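Local coordinates for protein succinyl-CoA ligase (ADP-forming) subunit alpha (Methanosaeta concilii, PDB 6HXI) that binds coenzyme A and combines a CoA-ligase region with a citrate synthase-like helical region in an eight-chain assembly, at residues B[433-438]-B[583-588]. Sequence-based numbering, arbitrary orientation.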
loop_
_atom_site.group_PDB
_atom_site.type_symbol
_atom_site.label_atom_id
_atom_site.label_comp_id
_atom_site.label_asym_id
_atom_site.label_seq_id
_atom_site.Cartn_x
_atom_site.Cartn_y
_atom_site.Cartn_z
ATOM N N LYS B 433 -13.323 -1.213 2.907
ATOM C CA LYS B 433 -12.336 -1.353 1.825
ATOM C C LYS B 433 -12.282 -2.790 1.275
ATOM O O LYS B 433 -12.584 -3.723 2.000
ATOM C CB LYS B 433 -10.949 -0.869 2.270
ATOM C CG LYS B 433 -10.893 0.667 2.535
ATOM C CD LYS B 433 -11.431 1.522 1.453
ATOM C CE LYS B 433 -10.777 1.410 0.081
ATOM N NZ LYS B 433 -9.385 1.824 0.097
ATOM N N ASP B 434 -11.879 -2.956 -0.007
ATOM C CA ASP B 434 -11.740 -4.269 -0.626
ATOM C C ASP B 434 -10.610 -5.045 0.085
ATOM O O ASP B 434 -9.837 -4.446 0.818
ATOM C CB ASP B 434 -11.418 -4.092 -2.144
ATOM C CG ASP B 434 -10.150 -3.295 -2.366
ATOM O OD1 ASP B 434 -10.180 -2.044 -2.177
ATOM O OD2 ASP B 434 -9.116 -3.909 -2.569
ATOM N N LEU B 435 -10.532 -6.376 -0.132
ATOM C CA LEU B 435 -9.536 -7.224 0.467
ATOM C C LEU B 435 -8.087 -6.734 0.242
ATOM O O LEU B 435 -7.311 -6.693 1.182
ATOM C CB LEU B 435 -9.705 -8.702 -0.058
ATOM C CG LEU B 435 -8.911 -9.808 0.672
ATOM C CD1 LEU B 435 -9.531 -11.186 0.427
ATOM C CD2 LEU B 435 -7.443 -9.895 0.165
ATOM N N ILE B 436 -7.720 -6.439 -0.982
ATOM C CA ILE B 436 -6.337 -6.036 -1.368
ATOM C C ILE B 436 -5.886 -4.771 -0.703
ATOM O O ILE B 436 -4.744 -4.742 -0.246
ATOM C CB ILE B 436 -6.142 -5.959 -2.915
ATOM C CG1 ILE B 436 -6.252 -7.343 -3.556
ATOM C CG2 ILE B 436 -4.835 -5.199 -3.361
ATOM C CD1 ILE B 436 -5.261 -8.369 -3.134
ATOM N N SER B 437 -6.734 -3.716 -0.669
ATOM C CA SER B 437 -6.389 -2.447 -0.009
ATOM C C SER B 437 -6.219 -2.678 1.468
ATOM O O SER B 437 -5.301 -2.127 2.082
ATOM C CB SER B 437 -7.506 -1.416 -0.192
ATOM O OG SER B 437 -7.647 -1.150 -1.572
ATOM N N SER B 438 -7.187 -3.383 2.064
ATOM C CA SER B 438 -7.164 -3.716 3.494
ATOM C C SER B 438 -5.913 -4.535 3.841
ATOM O O SER B 438 -5.296 -4.275 4.857
ATOM C CB SER B 438 -8.425 -4.497 3.885
ATOM O OG SER B 438 -9.561 -3.693 3.642
ATOM N N GLY B 583 -3.280 -14.648 7.906
ATOM C CA GLY B 583 -4.148 -14.205 9.008
ATOM C C GLY B 583 -4.731 -12.825 8.731
ATOM O O GLY B 583 -5.872 -12.534 9.105
ATOM N N LEU B 584 -3.998 -12.000 7.996
ATOM C CA LEU B 584 -4.502 -10.628 7.617
ATOM C C LEU B 584 -5.740 -10.751 6.719
ATOM O O LEU B 584 -6.771 -10.212 7.057
ATOM C CB LEU B 584 -3.425 -9.725 6.997
ATOM C CG LEU B 584 -2.562 -8.776 7.863
ATOM C CD1 LEU B 584 -2.169 -9.330 9.207
ATOM C CD2 LEU B 584 -1.329 -8.334 7.097
ATOM N N ILE B 585 -5.662 -11.564 5.671
ATOM C CA ILE B 585 -6.784 -11.893 4.762
ATOM C C ILE B 585 -7.926 -12.518 5.611
ATOM O O ILE B 585 -9.077 -12.127 5.483
ATOM C CB ILE B 585 -6.293 -12.842 3.630
ATOM C CG1 ILE B 585 -5.332 -12.045 2.642
ATOM C CG2 ILE B 585 -7.510 -13.415 2.860
ATOM C CD1 ILE B 585 -4.388 -12.888 1.757
ATOM N N GLY B 586 -7.590 -13.452 6.475
ATOM C CA GLY B 586 -8.557 -14.050 7.399
ATOM C C GLY B 586 -9.340 -13.001 8.190
ATOM O O GLY B 586 -10.576 -13.002 8.213
ATOM N N HIS B 587 -8.649 -12.104 8.851
ATOM C CA HIS B 587 -9.318 -11.047 9.662
ATOM C C HIS B 587 -10.164 -10.056 8.800
ATOM O O HIS B 587 -11.280 -9.675 9.163
ATOM C CB HIS B 587 -8.250 -10.257 10.447
ATOM C CG HIS B 587 -7.716 -11.046 11.616
ATOM N ND1 HIS B 587 -8.531 -11.408 12.643
ATOM C CD2 HIS B 587 -6.461 -11.474 11.869
ATOM C CE1 HIS B 587 -7.767 -12.074 13.495
ATOM N NE2 HIS B 587 -6.507 -12.139 13.066
ATOM N N ILE B 588 -9.665 -9.699 7.638
ATOM C CA ILE B 588 -10.432 -8.817 6.727
ATOM C C ILE B 588 -11.777 -9.469 6.360
ATOM O O ILE B 588 -12.792 -8.794 6.390
ATOM C CB ILE B 588 -9.582 -8.601 5.452
ATOM C CG1 ILE B 588 -8.363 -7.704 5.746
ATOM C CG2 ILE B 588 -10.482 -8.088 4.299
ATOM C CD1 ILE B 588 -7.237 -7.891 4.716
#
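Ile585 and Leu435 meet at an oblique angle, branch against branch: Leu435 CD1 lies 3.9 Å from Ile585 CG2, while Leu435 CD2 lies 3.9 Å from Ile585 CG1. The forked end of Leu435 suits this pairing, each methyl finding a different branch; chi1 (-168°) places CG beside the carbonyl carbon and, with chi2 extended, the methyls reach Ile585. One turn later, Ile588 is directed toward the start of helix 435-443. Its CG2 branch lies 4.0 Å from Leu435 CA, and its CD1 is 3.7 Å from Ser438 CB. A beta-branched residue suits this place because its two arms cover Leu435 and Ser438 together. Ser438 is small enough to let the isoleucine come close, and its buried hydroxyl is satisfied within its own helix: Ser438 OG donates to Asp434 O (2.9 Å), approaching 40° out of the carbonyl plane, and the same oxygen accepts from Ser438 N. No hydrogen bond crosses; methyls pack on methyls, on Ser438 CB and on the Leu435 carbonyl oxygen. Asp434, at the N-cap just before helix 435-443, has a short carboxylate that accepts from both Ser437 N (to OD2, 3.1 Å) and Ser437 OG (to OD1, syn side). Within the citrate synthase-like region, the contact joins the first turn of helix 435-443 to the long helix 571-594; Ile588 also touches Ala425 of helix 420-430, while Gly570 and Trp392 of a second subunit pack on Leu435 and Ile585, respectively.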